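Local coordinates for protein argonaute (Methanocaldococcus jannaschii, PDB 5G5S) that cleaves single-stranded target DNA under the direction of short DNA guides and may defend the archaeon against invading genetic elements, at residues K11-K16 and K604-T609; L103-L108 and C140-K145; H112-E117 and L294-N299; L155-T160 and G284-E289. All blocks are in the same frame, centred on the assembly; numbering follows the deposited sequence. Where two conformers were deposited one is given.

Contact 1. Residues K11-K16 and K604-T609; sequences KINAYK and KYKVFT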
# COMPACT_ATOMS: atom_id res chain seq x y z
N LYS A 11 14.36 -19.45 8.38
CA LYS A 11 13.09 -20.14 8.57
C LYS A 11 11.91 -19.26 8.15
O LYS A 11 11.90 -18.05 8.43
CB LYS A 11 12.92 -20.58 10.03
CG LYS A 11 13.91 -21.64 10.50
CD LYS A 11 14.96 -21.04 11.41
CE LYS A 11 15.92 -22.09 11.91
NZ LYS A 11 17.09 -21.49 12.61
N ILE A 12 10.91 -19.87 7.50
CA ILE A 12 9.65 -19.24 7.07
C ILE A 12 8.48 -20.02 7.68
O ILE A 12 8.66 -21.17 8.07
CB ILE A 12 9.52 -19.04 5.52
CG1 ILE A 12 9.61 -20.38 4.74
CG2 ILE A 12 10.53 -18.02 4.98
CD1 ILE A 12 8.85 -20.38 3.39
N ASN A 13 7.29 -19.42 7.75
CA ASN A 13 6.08 -20.03 8.30
C ASN A 13 5.40 -21.07 7.36
O ASN A 13 4.17 -21.07 7.20
CB ASN A 13 5.09 -18.93 8.75
CG ASN A 13 4.53 -18.07 7.62
OD1 ASN A 13 5.15 -17.87 6.57
ND2 ASN A 13 3.33 -17.58 7.81
N ALA A 14 6.20 -21.96 6.76
CA ALA A 14 5.72 -23.04 5.88
C ALA A 14 6.00 -24.38 6.57
O ALA A 14 7.14 -24.63 6.96
CB ALA A 14 6.42 -22.99 4.53
N TYR A 15 4.96 -25.20 6.76
CA TYR A 15 5.09 -26.49 7.44
C TYR A 15 4.58 -27.59 6.53
O TYR A 15 3.48 -27.48 5.98
CB TYR A 15 4.34 -26.50 8.79
CG TYR A 15 4.71 -25.35 9.69
CD1 TYR A 15 4.16 -24.08 9.52
CD2 TYR A 15 5.66 -25.51 10.71
CE1 TYR A 15 4.55 -23.00 10.31
CE2 TYR A 15 6.04 -24.45 11.51
CZ TYR A 15 5.50 -23.19 11.30
OH TYR A 15 5.90 -22.13 12.07
N LYS A 16 5.39 -28.66 6.36
CA LYS A 16 5.09 -29.80 5.50
C LYS A 16 3.83 -30.53 5.90
O LYS A 16 3.72 -31.00 7.03
CB LYS A 16 6.29 -30.77 5.40
N LYS A 604 0.39 -13.88 3.46
CA LYS A 604 0.46 -14.84 4.56
C LYS A 604 1.87 -15.26 4.98
O LYS A 604 2.00 -15.92 6.02
CB LYS A 604 -0.40 -16.07 4.22
CG LYS A 604 -1.85 -15.70 3.88
CD LYS A 604 -2.65 -16.94 3.61
CE LYS A 604 -4.15 -16.69 3.53
NZ LYS A 604 -4.53 -16.04 2.26
N TYR A 605 2.92 -14.90 4.21
CA TYR A 605 4.31 -15.27 4.51
C TYR A 605 4.90 -14.51 5.66
O TYR A 605 4.61 -13.33 5.84
CB TYR A 605 5.25 -15.12 3.29
CG TYR A 605 5.01 -16.10 2.16
CD1 TYR A 605 5.46 -17.41 2.24
CD2 TYR A 605 4.43 -15.68 0.97
CE1 TYR A 605 5.31 -18.30 1.17
CE2 TYR A 605 4.25 -16.56 -0.10
CZ TYR A 605 4.69 -17.87 0.01
OH TYR A 605 4.50 -18.73 -1.04
N LYS A 606 5.79 -15.18 6.42
CA LYS A 606 6.55 -14.63 7.53
C LYS A 606 7.93 -15.24 7.49
O LYS A 606 8.05 -16.45 7.35
CB LYS A 606 5.91 -14.95 8.91
CG LYS A 606 4.61 -14.24 9.23
CD LYS A 606 4.75 -12.71 9.33
CE LYS A 606 3.42 -11.99 9.19
NZ LYS A 606 2.76 -12.23 7.87
N VAL A 607 8.97 -14.40 7.64
CA VAL A 607 10.37 -14.84 7.70
C VAL A 607 10.81 -14.66 9.15
O VAL A 607 10.74 -13.55 9.68
CB VAL A 607 11.31 -14.12 6.70
CG1 VAL A 607 12.64 -14.86 6.58
CG2 VAL A 607 10.66 -13.99 5.33
N PHE A 608 11.20 -15.76 9.81
CA PHE A 608 11.58 -15.74 11.21
C PHE A 608 13.01 -15.19 11.39
O PHE A 608 13.93 -15.93 11.77
CB PHE A 608 11.37 -17.13 11.87
CG PHE A 608 10.02 -17.80 11.69
CD1 PHE A 608 8.89 -17.07 11.34
CD2 PHE A 608 9.87 -19.17 11.94
CE1 PHE A 608 7.65 -17.69 11.17
CE2 PHE A 608 8.62 -19.78 11.80
CZ PHE A 608 7.52 -19.04 11.42
N THR A 609 13.20 -13.89 11.08
CA THR A 609 14.47 -13.16 11.18
C THR A 609 14.33 -11.64 11.33
O THR A 609 13.34 -11.05 10.88
CB THR A 609 15.40 -13.50 9.99
OG1 THR A 609 16.70 -13.01 10.30
CG2 THR A 609 14.93 -12.89 8.64
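The side-chain amide of Asn13 is gripped from both of its ends. Its ND2 donates to the backbone O of Lys604 at 2.8 Å, almost straight at 171° and with the acceptor in the amide plane; ND2 also bonds the carbonyl of Leu155 in strand 150-163. Its OD1 accepts the backbone N of Lys606, likewise at 2.8 Å, but the N-H arrives above the carbonyl plane and the bond is bent to 139°. CG sits between the backbone N and carbonyl carbon of its own residue (chi1 65°), which turns the amide in against 604-606. The Asn13 backbone is held as well: its N bonds Lys606 O at 3.1 Å. One step further along, Phe608 N donates to Lys11 O at 2.8 Å, and Ile12 faces Val607 in a single beta bridge. Within that bridge Ile12 CG2 meets Val607 CG2 at 4.0 Å.

Both chains bend beside it, each in an inverse gamma turn, centred on Asn13 and on Phe608. The Phe608 ring folds back over the Ile12-Asn13 backbone, with the carbonyl carbon of Ile12 over one face and CZ 3.6 Å from Asn13 CB. Tyr15 OH lies at the ring edge, in its plane, and is hydrogen-bonded to Asn288 of helix 280-293. Four hydrogen bonds thus fix a PIWI-family loop to the N-terminal strands; because the Asn13 amide bonds both that loop and strand 150-163, its rotation is set by partners on two separate parts of the fold.

Contact 2. Residues L103-L108 and C140-K145; sequences LVRGYL and CEYEVK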
# COMPACT_ATOMS: atom_id res chain seq x y z
N LEU A 103 -6.30 -27.12 -4.68
CA LEU A 103 -7.08 -28.34 -4.48
C LEU A 103 -6.72 -29.02 -3.16
O LEU A 103 -7.62 -29.47 -2.46
CB LEU A 103 -7.04 -29.29 -5.69
CG LEU A 103 -7.77 -28.78 -6.96
CD1 LEU A 103 -7.51 -29.66 -8.14
CD2 LEU A 103 -9.28 -28.67 -6.76
N VAL A 104 -5.44 -28.97 -2.76
CA VAL A 104 -4.97 -29.50 -1.47
C VAL A 104 -5.58 -28.66 -0.33
O VAL A 104 -6.00 -29.22 0.69
CB VAL A 104 -3.41 -29.58 -1.38
CG1 VAL A 104 -2.94 -29.99 0.01
CG2 VAL A 104 -2.86 -30.54 -2.42
N ARG A 105 -5.68 -27.31 -0.54
CA ARG A 105 -6.28 -26.38 0.41
C ARG A 105 -7.75 -26.71 0.60
O ARG A 105 -8.20 -26.83 1.74
CB ARG A 105 -6.11 -24.92 -0.04
CG ARG A 105 -6.34 -23.90 1.08
CD ARG A 105 -6.60 -22.52 0.53
NE ARG A 105 -6.59 -21.51 1.58
CZ ARG A 105 -7.67 -21.11 2.25
NH1 ARG A 105 -8.86 -21.65 1.99
NH2 ARG A 105 -7.57 -20.18 3.19
N GLY A 106 -8.45 -26.92 -0.51
CA GLY A 106 -9.86 -27.30 -0.49
C GLY A 106 -10.09 -28.64 0.18
O GLY A 106 -11.10 -28.83 0.87
N TYR A 107 -9.15 -29.58 0.00
CA TYR A 107 -9.22 -30.91 0.62
C TYR A 107 -9.11 -30.77 2.14
O TYR A 107 -9.96 -31.28 2.87
CB TYR A 107 -8.12 -31.82 0.04
CG TYR A 107 -8.21 -33.26 0.49
CD1 TYR A 107 -9.24 -34.09 0.05
CD2 TYR A 107 -7.22 -33.83 1.28
CE1 TYR A 107 -9.31 -35.43 0.44
CE2 TYR A 107 -7.26 -35.17 1.66
CZ TYR A 107 -8.31 -35.97 1.24
OH TYR A 107 -8.36 -37.29 1.60
N LEU A 108 -8.10 -30.03 2.59
CA LEU A 108 -7.82 -29.71 3.99
C LEU A 108 -9.00 -28.96 4.63
O LEU A 108 -9.33 -29.23 5.78
CB LEU A 108 -6.54 -28.85 4.03
CG LEU A 108 -5.29 -29.39 4.74
CD1 LEU A 108 -5.17 -30.90 4.63
CD2 LEU A 108 -4.03 -28.69 4.23
N CYS A 140 -6.20 -17.22 12.64
CA CYS A 140 -5.22 -17.87 11.79
C CYS A 140 -5.65 -17.72 10.36
O CYS A 140 -6.84 -17.79 10.05
CB CYS A 140 -5.07 -19.34 12.15
SG CYS A 140 -4.22 -19.64 13.72
N GLU A 141 -4.69 -17.51 9.47
CA GLU A 141 -4.91 -17.52 8.04
C GLU A 141 -3.97 -18.56 7.45
O GLU A 141 -2.85 -18.73 7.93
CB GLU A 141 -4.81 -16.15 7.34
CG GLU A 141 -3.94 -15.10 8.00
CD GLU A 141 -3.69 -13.89 7.13
OE1 GLU A 141 -4.68 -13.30 6.63
OE2 GLU A 141 -2.51 -13.53 6.94
N TYR A 142 -4.48 -19.33 6.49
CA TYR A 142 -3.72 -20.41 5.90
C TYR A 142 -3.84 -20.48 4.38
O TYR A 142 -4.83 -20.05 3.80
CB TYR A 142 -4.08 -21.76 6.56
CG TYR A 142 -5.47 -22.23 6.19
CD1 TYR A 142 -6.60 -21.67 6.77
CD2 TYR A 142 -5.65 -23.23 5.24
CE1 TYR A 142 -7.88 -22.03 6.36
CE2 TYR A 142 -6.92 -23.61 4.83
CZ TYR A 142 -8.04 -23.02 5.41
OH TYR A 142 -9.29 -23.43 5.03
N GLU A 143 -2.81 -21.05 3.76
CA GLU A 143 -2.67 -21.27 2.33
C GLU A 143 -1.77 -22.48 2.14
O GLU A 143 -0.99 -22.80 3.04
CB GLU A 143 -1.97 -20.06 1.72
CG GLU A 143 -2.44 -19.67 0.34
CD GLU A 143 -1.82 -18.37 -0.13
OE1 GLU A 143 -0.58 -18.25 -0.09
OE2 GLU A 143 -2.59 -17.45 -0.51
N VAL A 144 -1.86 -23.15 0.99
CA VAL A 144 -0.95 -24.25 0.68
C VAL A 144 -0.07 -23.92 -0.51
O VAL A 144 -0.50 -23.24 -1.44
CB VAL A 144 -1.45 -25.73 0.81
CG1 VAL A 144 -2.90 -25.82 1.25
CG2 VAL A 144 -1.19 -26.57 -0.44
N LYS A 145 1.21 -24.31 -0.42
CA LYS A 145 2.21 -24.03 -1.44
C LYS A 145 2.95 -25.27 -1.84
O LYS A 145 3.34 -26.05 -0.97
CB LYS A 145 3.19 -22.92 -0.99
CG LYS A 145 2.60 -21.49 -0.98
CD LYS A 145 2.15 -20.95 -2.36
CE LYS A 145 3.25 -20.92 -3.40
NZ LYS A 145 2.72 -20.67 -4.76
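The guanidinium of Arg105 lies flat on the ring of Tyr142, the planes only 10° apart and the centres separated by 4.0 Å. NH2 stands over the middle of the ring, while CZ, also over the ring face, makes this a cation-pi contact as well as a stack. The same group reaches the strand backbone: NH2 donates to Tyr142 O at 2.8 Å, tilted from the carbonyl plane, and NE adds a weak bond to that oxygen at 3.2 Å. One residue therefore offers the arginine both a pi face and a carbonyl, and the two together restrict the rotation of the guanidinium.

Two features bring the groups into place. The Arg105 chain runs extended from CG to NE, starting with CG anti to the backbone N (chi1 -163°), and so spans from the helix to the strand. At its root Val144 packs against Val104, Arg105 and Leu108, but it was modelled in two conformers, so which methyl meets which residue is uncertain. Further out, Tyr142 OH is hydrogen-bonded to Glu115 of the following helix, which probably helps orient the ring and brings a carboxylate near the cationic stack.

The axes of 103-108 and 140-145 approach to 7.7 Å at 134°. Their parents are helix 97-111 of the N-terminal domain and strand 134-147: a helix packed on one face of an antiparallel sheet that continues through strand 150-163.

Contact 3. Residues H112-E117 and L294-N299; sequences HKIEPE and LRFIDN. With MG (magnesium ion), chain B.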
# COMPACT_ATOMS: atom_id res chain seq x y z
N HIS A 112 -11.09 -32.40 5.60
CA HIS A 112 -10.41 -32.49 6.89
C HIS A 112 -10.74 -31.44 7.95
O HIS A 112 -10.26 -31.55 9.08
CB HIS A 112 -8.91 -32.72 6.69
CG HIS A 112 -8.61 -34.07 6.11
ND1 HIS A 112 -8.24 -35.14 6.92
CD2 HIS A 112 -8.68 -34.50 4.83
CE1 HIS A 112 -8.09 -36.17 6.10
NE2 HIS A 112 -8.34 -35.83 4.83
N LYS A 113 -11.59 -30.45 7.61
CA LYS A 113 -12.05 -29.38 8.50
C LYS A 113 -10.91 -28.69 9.28
O LYS A 113 -10.88 -28.70 10.52
CB LYS A 113 -13.20 -29.87 9.42
CG LYS A 113 -14.45 -30.38 8.68
CD LYS A 113 -15.30 -29.26 8.07
N ILE A 114 -9.96 -28.10 8.55
CA ILE A 114 -8.80 -27.41 9.13
C ILE A 114 -9.16 -26.11 9.88
O ILE A 114 -8.56 -25.83 10.91
CB ILE A 114 -7.66 -27.25 8.08
CG1 ILE A 114 -6.31 -26.88 8.75
CG2 ILE A 114 -8.05 -26.29 6.93
CD1 ILE A 114 -5.06 -27.20 7.93
N GLU A 115 -10.16 -25.34 9.39
CA GLU A 115 -10.63 -24.09 9.99
C GLU A 115 -11.21 -24.26 11.42
O GLU A 115 -10.75 -23.54 12.31
CB GLU A 115 -11.61 -23.34 9.08
CG GLU A 115 -10.95 -22.83 7.81
CD GLU A 115 -11.78 -21.96 6.88
OE1 GLU A 115 -12.87 -21.50 7.29
OE2 GLU A 115 -11.31 -21.72 5.75
N PRO A 116 -12.15 -25.22 11.69
CA PRO A 116 -12.62 -25.38 13.08
C PRO A 116 -11.54 -25.88 14.04
O PRO A 116 -11.55 -25.50 15.21
CB PRO A 116 -13.77 -26.39 12.94
CG PRO A 116 -14.13 -26.39 11.49
CD PRO A 116 -12.84 -26.16 10.79
N GLU A 117 -10.58 -26.70 13.54
CA GLU A 117 -9.49 -27.22 14.37
C GLU A 117 -8.48 -26.12 14.72
O GLU A 117 -7.95 -26.13 15.84
CB GLU A 117 -8.80 -28.46 13.77
CG GLU A 117 -8.25 -29.38 14.85
CD GLU A 117 -7.45 -30.58 14.39
OE1 GLU A 117 -8.03 -31.46 13.70
OE2 GLU A 117 -6.28 -30.70 14.80
N LEU A 294 -1.31 -28.80 15.59
CA LEU A 294 -1.98 -29.13 14.34
C LEU A 294 -1.49 -30.47 13.76
O LEU A 294 -0.34 -30.58 13.32
CB LEU A 294 -1.87 -27.97 13.33
CG LEU A 294 -2.84 -28.01 12.13
CD1 LEU A 294 -4.30 -27.87 12.57
CD2 LEU A 294 -2.49 -26.93 11.14
N ARG A 295 -2.38 -31.48 13.79
CA ARG A 295 -2.14 -32.86 13.33
C ARG A 295 -1.84 -33.01 11.83
O ARG A 295 -1.15 -33.96 11.45
CB ARG A 295 -3.31 -33.78 13.74
CG ARG A 295 -4.67 -33.45 13.11
CD ARG A 295 -5.79 -34.30 13.69
NE ARG A 295 -7.08 -34.02 13.04
CZ ARG A 295 -7.59 -34.74 12.05
NH1 ARG A 295 -6.93 -35.79 11.57
NH2 ARG A 295 -8.77 -34.42 11.53
N PHE A 296 -2.36 -32.09 10.98
CA PHE A 296 -2.21 -32.12 9.53
C PHE A 296 -0.80 -31.84 9.01
O PHE A 296 -0.48 -32.22 7.88
CB PHE A 296 -3.21 -31.17 8.84
CG PHE A 296 -4.65 -31.32 9.29
CD1 PHE A 296 -5.35 -32.50 9.04
CD2 PHE A 296 -5.30 -30.29 9.94
CE1 PHE A 296 -6.67 -32.64 9.46
CE2 PHE A 296 -6.63 -30.43 10.37
CZ PHE A 296 -7.30 -31.61 10.12
N ILE A 297 0.03 -31.15 9.82
CA ILE A 297 1.37 -30.72 9.42
C ILE A 297 2.52 -31.20 10.33
O ILE A 297 2.30 -31.51 11.50
CB ILE A 297 1.40 -29.17 9.25
CG1 ILE A 297 1.08 -28.45 10.61
CG2 ILE A 297 0.48 -28.72 8.10
CD1 ILE A 297 1.26 -26.90 10.63
N ASP A 298 3.75 -31.19 9.79
CA ASP A 298 4.98 -31.46 10.55
C ASP A 298 5.27 -30.16 11.31
O ASP A 298 4.90 -29.07 10.85
CB ASP A 298 6.15 -31.83 9.62
CG ASP A 298 6.00 -33.14 8.85
OD1 ASP A 298 5.39 -34.09 9.39
OD2 ASP A 298 6.55 -33.23 7.74
N ASN A 299 5.88 -30.28 12.50
CA ASN A 299 6.14 -29.17 13.41
C ASN A 299 7.30 -28.22 13.06
O ASN A 299 7.28 -27.07 13.49
CB ASN A 299 6.26 -29.71 14.85
CG ASN A 299 5.09 -30.56 15.28
OD1 ASN A 299 3.94 -30.38 14.82
ND2 ASN A 299 5.35 -31.52 16.15
MG MG B . 2.13 -30.52 13.67
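The ring of Phe296 is wedged between His112, Ile114 and Glu117, with CG of its neighbour Arg295 over the centre of one face. The Arg295 guanidinium in turn has Phe296 CE1 over the middle of one of its faces and Glu117 OE1 at its edge, in plane. Leu294 to Ile297 form a type I beta turn, and Arg295 and Phe296 occupy its two central positions, from which both side chains reach the start of helix 114-122.

The polar link is a salt bridge: Arg295 NE donates to Glu117 OE1 at 2.8 Å with an angle of 158°, and OE1 accepts through its syn lone pair. Carboxylate and guanidinium are nearly coplanar, although the two side chains cross at about a right angle. Arg295 is extended from CG to NE after a first torsion of 64°, and its aliphatic part runs past the carboxylate, CG lying 3.6 Å from Glu117 OE2.

On the apolar side Ile114 CD1 touches Phe296 CD2 at 3.7 Å and Leu294 CD2 at 4.1 Å. His112 CB packs on Phe296 CE1 at 3.6 Å, the two rings being steeply inclined at 84°. Phe21 meets Phe296 edge-to-face and also touches Arg295.

Away from the helix, the turn and the residues after it bind a magnesium ion, which ties the end of helix 280-293 to this loop. Ala291 O supplies one ligand, Leu294 O and Ile297 O two more, and Asn299 OD1 makes the shortest metal bond of 294-299, at 2.1 Å.

Contact 4. Residues L155-T160 and G284-E289; sequences LNFRHT and GKIINE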
# COMPACT_ATOMS: atom_id res chain seq x y z
N LEU A 155 1.19 -20.82 7.48
CA LEU A 155 0.40 -20.56 8.68
C LEU A 155 0.72 -19.19 9.28
O LEU A 155 1.86 -18.91 9.65
CB LEU A 155 0.62 -21.71 9.68
CG LEU A 155 -0.44 -21.97 10.74
CD1 LEU A 155 -1.82 -22.24 10.12
CD2 LEU A 155 -0.04 -23.15 11.61
N ASN A 156 -0.29 -18.32 9.32
CA ASN A 156 -0.14 -16.97 9.83
C ASN A 156 -1.10 -16.70 10.97
O ASN A 156 -2.26 -17.11 10.91
CB ASN A 156 -0.35 -15.95 8.71
CG ASN A 156 0.34 -14.62 8.92
OD1 ASN A 156 1.35 -14.52 9.64
ND2 ASN A 156 -0.16 -13.58 8.27
N PHE A 157 -0.62 -16.04 12.02
CA PHE A 157 -1.43 -15.70 13.18
C PHE A 157 -1.57 -14.18 13.21
O PHE A 157 -0.57 -13.47 13.27
CB PHE A 157 -0.83 -16.29 14.46
CG PHE A 157 -1.60 -16.06 15.73
CD1 PHE A 157 -2.91 -16.51 15.86
CD2 PHE A 157 -1.01 -15.44 16.83
CE1 PHE A 157 -3.63 -16.30 17.05
CE2 PHE A 157 -1.71 -15.27 18.02
CZ PHE A 157 -3.02 -15.69 18.12
N ARG A 158 -2.81 -13.70 13.09
CA ARG A 158 -3.07 -12.26 13.04
C ARG A 158 -3.95 -11.73 14.14
O ARG A 158 -4.81 -12.44 14.66
CB ARG A 158 -3.62 -11.86 11.66
CG ARG A 158 -2.96 -10.62 11.12
CD ARG A 158 -2.28 -10.89 9.80
NE ARG A 158 -3.16 -10.59 8.67
CZ ARG A 158 -3.23 -9.41 8.06
NH1 ARG A 158 -2.49 -8.39 8.48
NH2 ARG A 158 -4.05 -9.23 7.04
N HIS A 159 -3.73 -10.46 14.50
CA HIS A 159 -4.51 -9.75 15.51
C HIS A 159 -5.26 -8.62 14.85
O HIS A 159 -4.65 -7.77 14.19
CB HIS A 159 -3.63 -9.26 16.66
CG HIS A 159 -2.93 -10.36 17.38
ND1 HIS A 159 -3.54 -11.06 18.40
CD2 HIS A 159 -1.69 -10.87 17.18
CE1 HIS A 159 -2.66 -11.95 18.81
NE2 HIS A 159 -1.53 -11.88 18.10
N THR A 160 -6.59 -8.66 14.96
CA THR A 160 -7.50 -7.65 14.43
C THR A 160 -8.10 -6.87 15.57
O THR A 160 -8.72 -7.45 16.46
CB THR A 160 -8.49 -8.25 13.40
OG1 THR A 160 -9.38 -7.23 12.96
CG2 THR A 160 -9.28 -9.44 13.94
N GLY A 284 7.68 -16.25 15.25
CA GLY A 284 7.93 -17.59 14.74
C GLY A 284 7.67 -18.67 15.77
O GLY A 284 7.10 -19.71 15.44
N LYS A 285 8.04 -18.39 17.03
CA LYS A 285 7.87 -19.31 18.16
C LYS A 285 6.39 -19.54 18.47
O LYS A 285 6.02 -20.66 18.82
CB LYS A 285 8.66 -18.82 19.38
CG LYS A 285 10.17 -18.77 19.14
CD LYS A 285 10.91 -18.05 20.26
CE LYS A 285 12.36 -17.80 19.90
NZ LYS A 285 12.95 -16.73 20.75
N ILE A 286 5.55 -18.51 18.29
CA ILE A 286 4.10 -18.56 18.45
C ILE A 286 3.50 -19.42 17.32
O ILE A 286 2.67 -20.29 17.61
CB ILE A 286 3.47 -17.12 18.47
CG1 ILE A 286 3.99 -16.24 19.65
CG2 ILE A 286 1.93 -17.13 18.37
CD1 ILE A 286 3.55 -16.61 21.10
N ILE A 287 3.94 -19.19 16.05
CA ILE A 287 3.46 -19.97 14.88
C ILE A 287 3.77 -21.45 15.08
O ILE A 287 2.88 -22.28 14.93
CB ILE A 287 3.94 -19.43 13.49
CG1 ILE A 287 3.75 -17.89 13.30
CG2 ILE A 287 3.32 -20.23 12.33
CD1 ILE A 287 2.38 -17.34 13.29
N ASN A 288 5.01 -21.77 15.50
CA ASN A 288 5.50 -23.12 15.81
C ASN A 288 4.62 -23.82 16.85
O ASN A 288 4.36 -25.02 16.72
CB ASN A 288 6.97 -23.09 16.27
CG ASN A 288 7.98 -22.79 15.17
OD1 ASN A 288 7.69 -22.88 13.97
ND2 ASN A 288 9.20 -22.46 15.54
N GLU A 289 4.09 -23.06 17.85
CA GLU A 289 3.18 -23.58 18.87
C GLU A 289 1.82 -24.02 18.31
O GLU A 289 1.27 -25.01 18.78
CB GLU A 289 3.00 -22.59 20.04
CG GLU A 289 4.08 -22.71 21.10
CD GLU A 289 4.38 -24.12 21.58
OE1 GLU A 289 3.44 -24.80 22.05
OE2 GLU A 289 5.54 -24.55 21.44
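Strand 155-160 and helix 284-289 approach to 8.6 Å between axes and cross at 114°, with Phe157 and Ile287 the nearest pair by CA position. This is a helix laid across a beta-sheet: helix 280-293 covers strand 150-163, a member of the antiparallel sheet that also contains strands 134-147 and 14-16. No hydrogen bond joins the two segments, and the contact is made by apolar side chains.

Ile287 contributes most, and its two branches divide the work. CG2, which stands opposite the backbone N, comes down on the carbonyl of Leu155 and also lies 4.1 Å from Leu155 CB. CG1, anti to the carbonyl carbon (chi1 -48°), carries CD1 further along the strand to Phe157, where it meets CB at 3.6 Å and the backbone N at 3.5 Å. Ile287 thereby bridges alternate residues, Leu155 and Phe157, whose side chains set out toward the helix, while Asn156 between them points away and hydrogen-bonds Glu141 of strand 134-147.

Ile286 adds one branch at the border of the contact, meeting the Phe157 ring obliquely. Leu155 and Phe157 also touch Ile290, one turn further along the same helix, and on helix 114-122 they meet Leu118 and Ile122 respectively. His159, two residues beyond Phe157, interacts with guide DNA, and its ring packs edge-to-face with Trp276. Nearer the helix, Phe157 CD2 rests 3.7 Å from Ile286 CG2.

How the contacts relate
From the N terminus, residues 11-16 come first and meet 604-609 only some 590 residues later, so contact 1 closes a loop that encloses the other three. Inside it, contact 2 opens at 103-108 and closes at 140-145, crossing contact 3, which opens at 112-117 and closes at 294-299. Contact 4, between 155-160 and 284-289, begins after contact 2 has closed and nests within contact 3. Strands 14-16, 134-147 and 150-163 share one sheet, on which contacts 1, 2 and 4 converge. Together the four tie the N-terminal helices, helix 280-293, the magnesium-binding loop and a PIWI-family loop around that sheet.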